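Local coordinates for protein exopolyphosphatase (Cytophaga hutchinsonii, PDB 3MDQ) that probably hydrolyses inorganic polyphosphate from its chain ends, releasing orthophosphate, and belongs to the Ppx/GppA phosphatases with an actin-like ATPase fold, at residues R246-L251 and L279-L284. Numbering follows the deposited sequence.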
ATOM      1  N   ARG A 246      14.133   9.930  13.246  1.00  9.81           N
ATOM      2  CA  ARG A 246      13.413  10.187  14.487  1.00 10.45           C
ATOM      3  C   ARG A 246      12.208   9.267  14.615  1.00 10.37           C
ATOM      4  O   ARG A 246      11.987   8.665  15.687  1.00 11.63           O
ATOM      5  CB  ARG A 246      12.945  11.648  14.582  1.00 12.68           C
ATOM      6  CG  ARG A 246      12.334  12.033  15.941  1.00 16.56           C
ATOM      7  CD  ARG A 246      11.508  13.322  15.870  1.00 18.33           C
ATOM      8  NE  ARG A 246      10.195  13.110  15.243  1.00 23.21           N
ATOM      9  CZ  ARG A 246       9.858  13.456  13.996  1.00 23.83           C
ATOM     10  NH1 ARG A 246      10.697  14.081  13.178  1.00 23.11           N
ATOM     11  NH2 ARG A 246       8.635  13.194  13.569  1.00 26.46           N
ATOM     12  N   LEU A 247      11.460   9.126  13.526  1.00 10.00           N
ATOM     13  CA  LEU A 247      10.287   8.271  13.550  1.00 10.55           C
ATOM     14  C   LEU A 247      10.690   6.828  13.730  1.00 10.92           C
ATOM     15  O   LEU A 247      10.012   6.091  14.453  1.00 11.28           O
ATOM     16  CB  LEU A 247       9.506   8.423  12.242  1.00 10.80           C
ATOM     17  CG  LEU A 247       8.826   9.779  12.027  1.00 11.43           C
ATOM     18  CD1 LEU A 247       8.419  10.021  10.529  1.00 15.49           C
ATOM     19  CD2 LEU A 247       7.628   9.885  13.016  1.00 16.56           C
ATOM     20  N   ARG A 248      11.766   6.413  13.090  1.00 11.26           N
ATOM     21  CA  ARG A 248      12.263   5.045  13.201  1.00 11.33           C
ATOM     22  C   ARG A 248      12.630   4.736  14.652  1.00 11.64           C
ATOM     23  O   ARG A 248      12.216   3.704  15.201  1.00 10.53           O
ATOM     24  CB  ARG A 248      13.456   4.831  12.278  1.00 12.02           C
ATOM     25  CG  ARG A 248      14.139   3.477  12.431  1.00 18.49           C
ATOM     26  CD  ARG A 248      15.403   3.377  11.570  1.00 18.78           C
ATOM     27  NE  ARG A 248      16.471   4.261  12.002  1.00 23.53           N
ATOM     28  CZ  ARG A 248      17.222   4.093  13.091  1.00 31.00           C
ATOM     29  NH1 ARG A 248      17.036   3.050  13.882  1.00 40.48           N
ATOM     30  NH2 ARG A 248      18.166   4.977  13.386  1.00 42.18           N
ATOM     31  N   LYS A 249      13.365   5.635  15.270  1.00 11.64           N
ATOM     32  CA  LYS A 249      13.813   5.392  16.646  1.00 11.84           C
ATOM     33  C   LYS A 249      12.583   5.314  17.565  1.00 11.62           C
ATOM     34  O   LYS A 249      12.481   4.419  18.436  1.00 12.19           O
ATOM     35  CB  LYS A 249      14.796   6.471  17.100  1.00 12.26           C
ATOM     36  CG  LYS A 249      16.145   6.314  16.515  1.00 19.73           C
ATOM     37  CD  LYS A 249      16.996   7.540  16.892  1.00 29.73           C
ATOM     38  CE  LYS A 249      18.427   7.444  16.403  1.00 41.98           C
ATOM     39  NZ  LYS A 249      19.100   8.786  16.458  1.00 40.67           N
ATOM     40  N   GLN A 250      11.632   6.215  17.352  1.00 10.02           N
ATOM     41  CA  GLN A 250      10.392   6.257  18.154  1.00 12.33           C
ATOM     42  C   GLN A 250       9.610   4.942  18.005  1.00 11.25           C
ATOM     43  O   GLN A 250       9.234   4.314  18.995  1.00 11.24           O
ATOM     44  CB  GLN A 250       9.522   7.469  17.765  1.00 11.75           C
ATOM     45  CG  GLN A 250       8.157   7.454  18.401  1.00 17.41           C
ATOM     46  CD  GLN A 250       7.228   8.529  17.893  1.00 25.90           C
ATOM     47  OE1 GLN A 250       7.640   9.414  17.139  1.00 23.62           O
ATOM     48  NE2 GLN A 250       5.959   8.445  18.291  1.00 24.03           N
ATOM     49  N   LEU A 251       9.413   4.485  16.774  1.00 10.89           N
ATOM     50  CA  LEU A 251       8.575   3.311  16.570  1.00  9.61           C
ATOM     51  C   LEU A 251       9.294   2.015  16.971  1.00  9.86           C
ATOM     52  O   LEU A 251       8.656   1.121  17.508  1.00 11.14           O
ATOM     53  CB  LEU A 251       8.111   3.272  15.110  1.00 10.79           C
ATOM     54  CG  LEU A 251       7.099   4.349  14.783  1.00 11.21           C
ATOM     55  CD1 LEU A 251       6.917   4.504  13.236  1.00 13.62           C
ATOM     56  CD2 LEU A 251       5.737   4.088  15.434  1.00 15.52           C
ATOM     57  N   LEU A 279      11.988  -2.488   7.232  1.00  8.94           N
ATOM     58  CA  LEU A 279      12.139  -2.694   5.769  1.00  9.66           C
ATOM     59  C   LEU A 279      12.521  -1.405   5.068  1.00  8.15           C
ATOM     60  O   LEU A 279      13.385  -1.403   4.197  1.00  9.16           O
ATOM     61  CB  LEU A 279      10.856  -3.274   5.155  1.00  8.16           C
ATOM     62  CG  LEU A 279      10.860  -3.528   3.662  1.00 10.46           C
ATOM     63  CD1 LEU A 279      12.027  -4.456   3.295  1.00 11.09           C
ATOM     64  CD2 LEU A 279       9.515  -4.097   3.211  1.00 11.57           C
ATOM     65  N   ILE A 280      11.903  -0.301   5.447  1.00  8.75           N
ATOM     66  CA  ILE A 280      12.234   0.995   4.834  1.00  8.56           C
ATOM     67  C   ILE A 280      13.706   1.353   5.113  1.00  8.95           C
ATOM     68  O   ILE A 280      14.437   1.762   4.187  1.00  9.98           O
ATOM     69  CB  ILE A 280      11.305   2.135   5.334  1.00  8.64           C
ATOM     70  CG1 ILE A 280       9.853   1.854   4.974  1.00 11.62           C
ATOM     71  CG2 ILE A 280      11.735   3.485   4.682  1.00 10.23           C
ATOM     72  CD1 ILE A 280       8.826   2.792   5.725  1.00 11.64           C
ATOM     73  N   GLU A 281      14.138   1.174   6.357  0.50  9.41           N
ATOM     74  CA  GLU A 281      15.524   1.432   6.716  0.50  9.07           C
ATOM     75  C   GLU A 281      16.428   0.557   5.838  0.50  9.52           C
ATOM     76  O   GLU A 281      17.393   1.060   5.251  0.50  9.25           O
ATOM     77  CB  GLU A 281      15.755   1.205   8.213  0.50  9.96           C
ATOM     78  CG  GLU A 281      17.198   1.309   8.659  0.50 10.07           C
ATOM     79  CD  GLU A 281      17.729   2.703   8.752  0.50 16.26           C
ATOM     80  OE1 GLU A 281      17.012   3.666   8.456  0.50 13.33           O
ATOM     81  OE2 GLU A 281      18.910   2.832   9.139  0.50 24.07           O
ATOM     82  N   HIS A 282      16.091  -0.730   5.715  1.00 10.15           N
ATOM     83  CA  HIS A 282      16.889  -1.650   4.920  1.00  9.95           C
ATOM     84  C   HIS A 282      17.052  -1.135   3.505  1.00 10.54           C
ATOM     85  O   HIS A 282      18.159  -1.118   2.954  1.00 12.31           O
ATOM     86  CB  HIS A 282      16.212  -3.013   4.908  1.00  9.82           C
ATOM     87  CG  HIS A 282      17.069  -4.099   4.363  1.00 13.61           C
ATOM     88  ND1 HIS A 282      17.813  -4.915   5.176  1.00 15.18           N
ATOM     89  CD2 HIS A 282      17.291  -4.513   3.096  1.00 14.19           C
ATOM     90  CE1 HIS A 282      18.497  -5.768   4.428  1.00 14.16           C
ATOM     91  NE2 HIS A 282      18.215  -5.538   3.163  1.00 13.68           N
ATOM     92  N   VAL A 283      15.944  -0.698   2.910  1.00  9.95           N
ATOM     93  CA  VAL A 283      15.966  -0.174   1.525  1.00 11.81           C
ATOM     94  C   VAL A 283      16.754   1.139   1.414  1.00 13.09           C
ATOM     95  O   VAL A 283      17.530   1.337   0.483  1.00 11.40           O
ATOM     96  CB  VAL A 283      14.528  -0.036   0.967  1.00 11.08           C
ATOM     97  CG1 VAL A 283      14.547   0.628  -0.449  1.00 12.23           C
ATOM     98  CG2 VAL A 283      13.863  -1.412   0.914  1.00 13.24           C
ATOM     99  N   LEU A 284      16.598   2.012   2.397  1.00 11.94           N
ATOM    100  CA  LEU A 284      17.373   3.259   2.453  1.00 15.09           C
ATOM    101  C   LEU A 284      18.854   3.059   2.411  1.00 16.05           C
ATOM    102  O   LEU A 284      19.576   3.861   1.774  1.00 19.98           O
ATOM    103  CB  LEU A 284      17.075   4.049   3.729  1.00 17.03           C
ATOM    104  CG  LEU A 284      15.942   5.008   3.636  1.00 20.17           C
ATOM    105  CD1 LEU A 284      15.732   5.585   5.038  1.00 24.60           C
ATOM    106  CD2 LEU A 284      16.258   6.149   2.606  1.00 19.47           C
TER
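Over one face of the Arg-248 guanidinium lies OE2 of Glu-281, and the carboxylate does not share the plane of the group it meets: the two planes stand 42° apart. The pair joins two surface helices of the actin-like ATPase fold, 241-253 and 267-286, and illustrates how opposite charges can meet across a helix-helix groove without the paired, coplanar geometry of a textbook salt bridge. Glu-281 is modelled in two conformers, and the pairing described is that of one, hence tentative. The ion pair is a long one, with Arg-248 NE 3.6 Å from Glu-281 OE1. NE of Arg-248 has its stronger partner at home, a hydrogen bond to OD1 of Asn-245 on the same helix, which would help set the pose of the arginine; with the carboxylate it makes none, consistent with a mainly electrostatic attraction.

The first side-chain bond of each residue points toward the other helix, and the CA atoms of Arg-248 and Glu-281 are 8.1 Å apart. Arg-248 reaches out extended and then bends at chi3 (67°), swinging the guanidinium away from the line of its own chain; Glu-281 bends earlier, at chi2 (76°). Phe-244 of helix 241-253 touches Ile-280, Glu-281 and Leu-284, adding apolar contact beside the ion pair, while Ile-280 and Val-283 pack helix 267-286 onto strand 133-138. The aliphatic part of the arginine shares in the contact as well: its CD lies 4.0 Å from CB of Glu-281, and the closest approach of all is from Arg-248 CD to Glu-281 OE1, at 3.5 Å.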